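Local coordinates for Cro protein (Xylella fastidiosa, PDB 3BD1), which probably binds operator DNA through a helix-turn-helix and acts as a prophage transcription factor of the Cro family, at residues A[47-50]-A[51-55]; A[26-29]-A[30-33]; A[3-6]-A[7-10]. One frame throughout, in Å; residues are numbered along the deposited sequence.

Interaction 1. Residues A[47-50]-A[51-55]; sequences RVTN and GAVIC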
loop_
_atom_site.group_PDB
_atom_site.type_symbol
_atom_site.label_atom_id
_atom_site.label_comp_id
_atom_site.label_asym_id
_atom_site.label_seq_id
_atom_site.Cartn_x
_atom_site.Cartn_y
_atom_site.Cartn_z
ATOM N N ARG A 47 -12.690 3.139 11.623
ATOM C CA ARG A 47 -13.888 2.427 11.184
ATOM C C ARG A 47 -13.695 1.648 9.877
ATOM O O ARG A 47 -14.081 0.476 9.782
ATOM C CB ARG A 47 -15.041 3.414 11.046
ATOM C CG ARG A 47 -15.557 3.935 12.374
ATOM C CD ARG A 47 -16.672 4.952 12.191
ATOM N NE ARG A 47 -17.222 5.344 13.486
ATOM C CZ ARG A 47 -18.012 6.398 13.669
ATOM N NH1 ARG A 47 -18.337 7.181 12.653
ATOM N NH2 ARG A 47 -18.459 6.671 14.888
ATOM N N VAL A 48 -13.153 2.302 8.852
ATOM C CA VAL A 48 -13.028 1.637 7.558
ATOM C C VAL A 48 -12.022 0.503 7.560
ATOM O O VAL A 48 -12.118 -0.408 6.731
ATOM C CB VAL A 48 -12.745 2.612 6.407
ATOM C CG1 VAL A 48 -13.863 3.667 6.295
ATOM C CG2 VAL A 48 -11.349 3.263 6.443
ATOM N N THR A 49 -11.039 0.601 8.462
ATOM C CA THR A 49 -10.074 -0.490 8.617
ATOM C C THR A 49 -10.534 -1.585 9.569
ATOM O O THR A 49 -9.784 -2.513 9.898
ATOM C CB THR A 49 -8.718 0.052 9.118
ATOM O OG1 THR A 49 -8.840 0.517 10.465
ATOM C CG2 THR A 49 -8.059 1.062 8.160
ATOM N N ASN A 50 -11.789 -1.472 10.029
ATOM C CA ASN A 50 -12.335 -2.446 10.978
ATOM C C ASN A 50 -11.481 -2.581 12.237
ATOM O O ASN A 50 -11.372 -3.663 12.822
ATOM C CB ASN A 50 -12.515 -3.810 10.359
ATOM C CG ASN A 50 -13.488 -4.725 11.110
ATOM O OD1 ASN A 50 -13.294 -5.966 11.186
ATOM N ND2 ASN A 50 -14.515 -4.112 11.650
ATOM N N GLY A 51 -10.880 -1.461 12.628
ATOM C CA GLY A 51 -10.065 -1.437 13.829
ATOM C C GLY A 51 -8.652 -1.994 13.681
ATOM O O GLY A 51 -7.944 -2.175 14.700
ATOM N N ALA A 52 -8.203 -2.236 12.450
ATOM C CA ALA A 52 -6.833 -2.713 12.213
ATOM C C ALA A 52 -5.855 -1.635 12.666
ATOM O O ALA A 52 -4.761 -1.974 13.096
ATOM C CB ALA A 52 -6.584 -3.004 10.759
ATOM N N VAL A 53 -6.281 -0.381 12.588
ATOM C CA VAL A 53 -5.595 0.714 13.274
ATOM C C VAL A 53 -6.635 1.440 14.074
ATOM O O VAL A 53 -7.825 1.472 13.731
ATOM C CB VAL A 53 -4.895 1.659 12.323
ATOM C CG1 VAL A 53 -3.795 0.916 11.552
ATOM C CG2 VAL A 53 -5.813 2.365 11.416
ATOM N N ILE A 54 -6.181 2.015 15.180
ATOM C CA ILE A 54 -7.033 2.795 16.058
ATOM C C ILE A 54 -6.542 4.220 16.154
ATOM O O ILE A 54 -5.414 4.541 15.813
ATOM C CB ILE A 54 -7.210 2.154 17.443
ATOM C CG1 ILE A 54 -5.885 2.099 18.198
ATOM C CG2 ILE A 54 -7.836 0.768 17.284
ATOM C CD1 ILE A 54 -6.090 1.727 19.653
ATOM N N CYS A 55 -7.420 5.095 16.639
ATOM C CA CYS A 55 -7.155 6.524 16.681
ATOM C C CYS A 55 -5.825 6.837 17.386
ATOM O O CYS A 55 -5.062 7.657 16.903
ATOM C CB CYS A 55 -8.300 7.262 17.409
ATOM S SG CYS A 55 -9.804 7.316 16.418
#
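Thr49 reaches across a tight turn to Ala52 and Val53, just past the end of helix 42-48. Its CB lies 4.1 Å from Ala52 CB. From there the side chain forks. OG1 sits between the backbone N and the carbonyl carbon (chi1 69°), which brings it in front of the Val53 amide. The bond from Val53 N to Thr49 OG1 is nearly straight, but at 3.4 Å it is weak. Thr49 OG1 also touches Val53 CG2 at 3.7 Å. The stronger bond of this hydroxyl goes back to Ile45 O in the helix. CG2 of Thr49, the other branch, is 4.2 Å from Val53 CG2, and the two side chains cross at about a right angle. CG2 also rests on Ala7 of helix 3-11.

The backbone closes the turn with a bond of 3.0 Å from Ala52 N to Thr49 O. Asn50 and Gly51 fill the middle of the turn, both with positive phi. Asn50 N bonds to Arg47 O, and Gly51 N is paired with Glu46 O. Helix 42-48 therefore ends in a Schellman motif with Asn50 at C-prime, overlapped by a type I' turn from Thr49 to Ala52.

Interaction 2. Residues A[26-29]-A[30-33]; sequences SAIS and NWRA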
loop_
_atom_site.group_PDB
_atom_site.type_symbol
_atom_site.label_atom_id
_atom_site.label_comp_id
_atom_site.label_asym_id
_atom_site.label_seq_id
_atom_site.Cartn_x
_atom_site.Cartn_y
_atom_site.Cartn_z
ATOM N N SER A 26 -4.208 11.637 -3.610
ATOM C CA SER A 26 -3.160 12.588 -3.283
ATOM C C SER A 26 -3.209 12.999 -1.822
ATOM O O SER A 26 -2.170 13.272 -1.232
ATOM C CB SER A 26 -3.193 13.820 -4.201
ATOM O OG SER A 26 -4.431 14.504 -4.108
ATOM N N ALA A 27 -4.403 13.045 -1.230
ATOM C CA ALA A 27 -4.519 13.367 0.192
ATOM C C ALA A 27 -3.847 12.295 1.050
ATOM O O ALA A 27 -3.060 12.608 1.951
ATOM C CB ALA A 27 -5.951 13.596 0.602
ATOM N N ILE A 28 -4.150 11.030 0.763
ATOM C CA ILE A 28 -3.504 9.933 1.489
ATOM C C ILE A 28 -1.975 10.015 1.348
ATOM O O ILE A 28 -1.247 9.872 2.325
ATOM C CB ILE A 28 -3.951 8.518 0.993
ATOM C CG1 ILE A 28 -5.471 8.316 0.966
ATOM C CG2 ILE A 28 -3.214 7.414 1.760
ATOM C CD1 ILE A 28 -6.179 8.328 2.259
ATOM N N SER A 29 -1.486 10.257 0.132
ATOM C CA SER A 29 -0.051 10.340 -0.121
ATOM C C SER A 29 0.574 11.465 0.691
ATOM O O SER A 29 1.658 11.299 1.251
ATOM C CB SER A 29 0.219 10.550 -1.605
ATOM O OG SER A 29 -0.213 9.382 -2.277
ATOM N N ASN A 30 -0.122 12.601 0.753
ATOM C CA ASN A 30 0.322 13.713 1.587
ATOM C C ASN A 30 0.384 13.385 3.078
ATOM O O ASN A 30 1.358 13.778 3.733
ATOM C CB ASN A 30 -0.537 14.961 1.393
ATOM C CG ASN A 30 -0.014 16.152 2.178
ATOM O OD1 ASN A 30 -0.791 16.892 2.786
ATOM N ND2 ASN A 30 1.302 16.345 2.171
ATOM N N TRP A 31 -0.647 12.693 3.575
ATOM C CA TRP A 31 -0.670 12.333 4.996
ATOM C C TRP A 31 0.533 11.446 5.290
ATOM O O TRP A 31 1.231 11.577 6.302
ATOM C CB TRP A 31 -1.955 11.589 5.385
ATOM C CG TRP A 31 -3.213 12.335 5.111
ATOM C CD1 TRP A 31 -3.364 13.656 4.808
ATOM C CD2 TRP A 31 -4.519 11.763 5.080
ATOM N NE1 TRP A 31 -4.694 13.940 4.607
ATOM C CE2 TRP A 31 -5.428 12.791 4.771
ATOM C CE3 TRP A 31 -5.005 10.476 5.317
ATOM C CZ2 TRP A 31 -6.796 12.572 4.675
ATOM C CZ3 TRP A 31 -6.362 10.266 5.209
ATOM C CH2 TRP A 31 -7.244 11.300 4.901
ATOM N N ARG A 32 0.772 10.523 4.368
ATOM C CA ARG A 32 1.866 9.583 4.559
ATOM C C ARG A 32 3.201 10.320 4.533
ATOM O O ARG A 32 4.045 10.058 5.394
ATOM C CB ARG A 32 1.830 8.455 3.527
ATOM C CG ARG A 32 2.794 7.344 3.926
ATOM C CD ARG A 32 3.003 6.342 2.827
ATOM N NE ARG A 32 3.900 5.294 3.307
ATOM C CZ ARG A 32 5.220 5.352 3.458
ATOM N NH1 ARG A 32 5.938 6.434 3.177
ATOM N NH2 ARG A 32 5.829 4.268 3.910
ATOM N N ALA A 33 3.371 11.237 3.581
ATOM C CA ALA A 33 4.619 11.984 3.432
ATOM C C ALA A 33 4.956 12.761 4.698
ATOM O O ALA A 33 6.120 12.805 5.129
ATOM C CB ALA A 33 4.559 12.944 2.247
#
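The indole of Trp31 lies with one face against the preceding turn of its own helix, at Ala27 and Ile28. Over this face stands Ala27 O, 3.0 Å above the ring plane and offset toward the rim. Ile28 CA is over the same face, 4.0 Å above the plane. Ala27 CB lies 4.3 Å from Trp31 CE2. At the six-membered end Ile28 CD1 meets Trp31 CZ3 at 3.5 Å. The first torsion of Trp31 (chi1 -58°) sets CG beside the backbone N and folds the ring back along the helix. Ile28 has chi1 -53° and chi2 -66°, and these bring its CD1 to the indole.

Ala27 O faces the ring and also accepts the bond from Trp31 N at 2.9 Å. Ala27 O is also 3.4 Å from Trp31 NE1, but the angle is too poor for a bond. Ser26 O, Ile28 O and Ser29 O accept from Asn30, Arg32 and Ala33 in the same helical pattern.

Arg32 extends away to a salt bridge with Asp5 of helix 3-11. Helix 25-34 follows helix 14-21, consistent with the second helix of the helix-turn-helix. Ile28 packs on Ala18 and Leu21 of helix 14-21 and on Ile8 of helix 3-11. Trp31 lies against Leu21, Ile4 and the loop residues Val37 and Pro38.

Interaction 3. Residues A[3-6]-A[7-10]; sequences AIDI and AINK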
loop_
_atom_site.group_PDB
_atom_site.type_symbol
_atom_site.label_atom_id
_atom_site.label_comp_id
_atom_site.label_asym_id
_atom_site.label_seq_id
_atom_site.Cartn_x
_atom_site.Cartn_y
_atom_site.Cartn_z
ATOM N N ALA A 3 1.259 3.502 11.005
ATOM C CA ALA A 3 -0.175 3.250 11.076
ATOM C C ALA A 3 -0.852 3.514 9.733
ATOM O O ALA A 3 -1.824 2.839 9.361
ATOM C CB ALA A 3 -0.788 4.136 12.170
ATOM N N ILE A 4 -0.371 4.516 9.013
ATOM C CA ILE A 4 -0.980 4.830 7.724
ATOM C C ILE A 4 -0.792 3.686 6.733
ATOM O O ILE A 4 -1.707 3.345 5.976
ATOM C CB ILE A 4 -0.461 6.149 7.111
ATOM C CG1 ILE A 4 -0.845 7.344 7.990
ATOM C CG2 ILE A 4 -0.985 6.318 5.679
ATOM C CD1 ILE A 4 -0.181 8.700 7.700
ATOM N N ASP A 5 0.391 3.092 6.742
ATOM C CA ASP A 5 0.656 1.944 5.895
ATOM C C ASP A 5 -0.168 0.726 6.291
ATOM O O ASP A 5 -0.645 -0.000 5.422
ATOM C CB ASP A 5 2.134 1.599 5.910
ATOM C CG ASP A 5 2.963 2.609 5.163
ATOM O OD1 ASP A 5 2.468 3.311 4.261
ATOM O OD2 ASP A 5 4.160 2.730 5.469
ATOM N N ILE A 6 -0.357 0.503 7.590
ATOM C CA ILE A 6 -1.227 -0.593 8.018
ATOM C C ILE A 6 -2.630 -0.349 7.479
ATOM O O ILE A 6 -3.274 -1.295 7.007
ATOM C CB ILE A 6 -1.255 -0.740 9.548
ATOM C CG1 ILE A 6 0.151 -1.069 10.082
ATOM C CG2 ILE A 6 -2.266 -1.783 10.007
ATOM C CD1 ILE A 6 0.298 -1.057 11.599
ATOM N N ALA A 7 -3.109 0.893 7.561
ATOM C CA ALA A 7 -4.438 1.223 7.026
ATOM C C ALA A 7 -4.543 1.001 5.521
ATOM O O ALA A 7 -5.523 0.451 4.991
ATOM C CB ALA A 7 -4.803 2.661 7.372
ATOM N N ILE A 8 -3.524 1.438 4.779
ATOM C CA ILE A 8 -3.504 1.241 3.329
ATOM C C ILE A 8 -3.537 -0.240 2.996
ATOM O O ILE A 8 -4.285 -0.670 2.117
ATOM C CB ILE A 8 -2.255 1.923 2.677
ATOM C CG1 ILE A 8 -2.357 3.448 2.782
ATOM C CG2 ILE A 8 -2.013 1.458 1.258
ATOM C CD1 ILE A 8 -1.059 4.227 2.492
ATOM N N ASN A 9 -2.744 -1.030 3.702
ATOM C CA ASN A 9 -2.688 -2.459 3.452
ATOM C C ASN A 9 -3.984 -3.164 3.834
ATOM O O ASN A 9 -4.353 -4.124 3.169
ATOM C CB ASN A 9 -1.495 -3.090 4.148
ATOM C CG ASN A 9 -0.185 -2.780 3.445
ATOM O OD1 ASN A 9 -0.189 -2.493 2.242
ATOM N ND2 ASN A 9 0.930 -2.832 4.165
ATOM N N LYS A 10 -4.666 -2.650 4.852
ATOM C CA LYS A 10 -5.932 -3.278 5.271
ATOM C C LYS A 10 -6.965 -3.157 4.170
ATOM O O LYS A 10 -7.676 -4.129 3.881
ATOM C CB LYS A 10 -6.425 -2.668 6.574
ATOM C CG LYS A 10 -7.713 -3.255 7.052
ATOM C CD LYS A 10 -7.504 -4.731 7.368
ATOM C CE LYS A 10 -8.590 -5.264 8.271
ATOM N NZ LYS A 10 -9.844 -5.310 7.502
#
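Residues 3-10 form a regular alpha helix in which the N atoms of Ala7, Ile8, Asn9 and Lys10 bond to the O atoms of Ala3, Ile4, Asp5 and Ile6, respectively, each at 2.9 Å. The last of these, from Lys10 N to Ile6 O, is the most bent, at 141°.

Ile4 and Ile8 meet one turn apart. Ile4 CG2 touches Ile8 CD1 at 3.8 Å, with the two side chains crossing at a slant. With chi1 -68°, CG1 of Ile8 stands beside its own backbone N and lies 3.3 Å from Ile4 O. Asp5 runs alongside Ile8, pointing the same way, and Asp5 OD1 is 4.1 Å from Ile8 CD1.

This is the first helix of the all-helical, helix-turn-helix type chain. Its buried side faces two helices, 14-21 and 25-34, and loops. Ile8 packs on Val14 and Leu17 of helix 14-21, Ala7 also on Leu17, and Ile4 on the loop residue Val37. Ile6 rests on Met1 of the third subunit. The methyl CB of Ala7 lies 3.5 Å from Ile4 O.

The carboxylate of Asp5, already paired with Arg32, is probably kept ionised by it. Asn9 lays its amide over the preceding turn, with Asn9 CG 3.4 Å from Asp5 O. Its ND2 bonds instead to Gly12 O of the third subunit and to a glycerol, probably from the crystallisation liquor. Arg32 of the third subunit donates to Asn9 O. Lys10 bends at chi2 and chi4 and passes along Ala52.

Overall arrangement
Along the chain the order is interaction 3, interaction 2, interaction 1. Each lies on or just beyond a different helix: 3-11, 25-34 and 42-48. Helix 3-11 lies between the other two. The centre of interaction 3 is about 9 Å from that of interaction 1 and about 12 Å from that of interaction 2, and it touches both. Val53 CG1 meets Ile6 CG2 at 3.5 Å on one side. Ile28 CG2 meets Ile8 CD1 at 3.9 Å on the other. Interactions 1 and 2 do not touch; their centres are about 18 Å apart, across the middle of the chain. The first helix thus joins the turn after helix 42-48 to helix 25-34 in one compact helical fold.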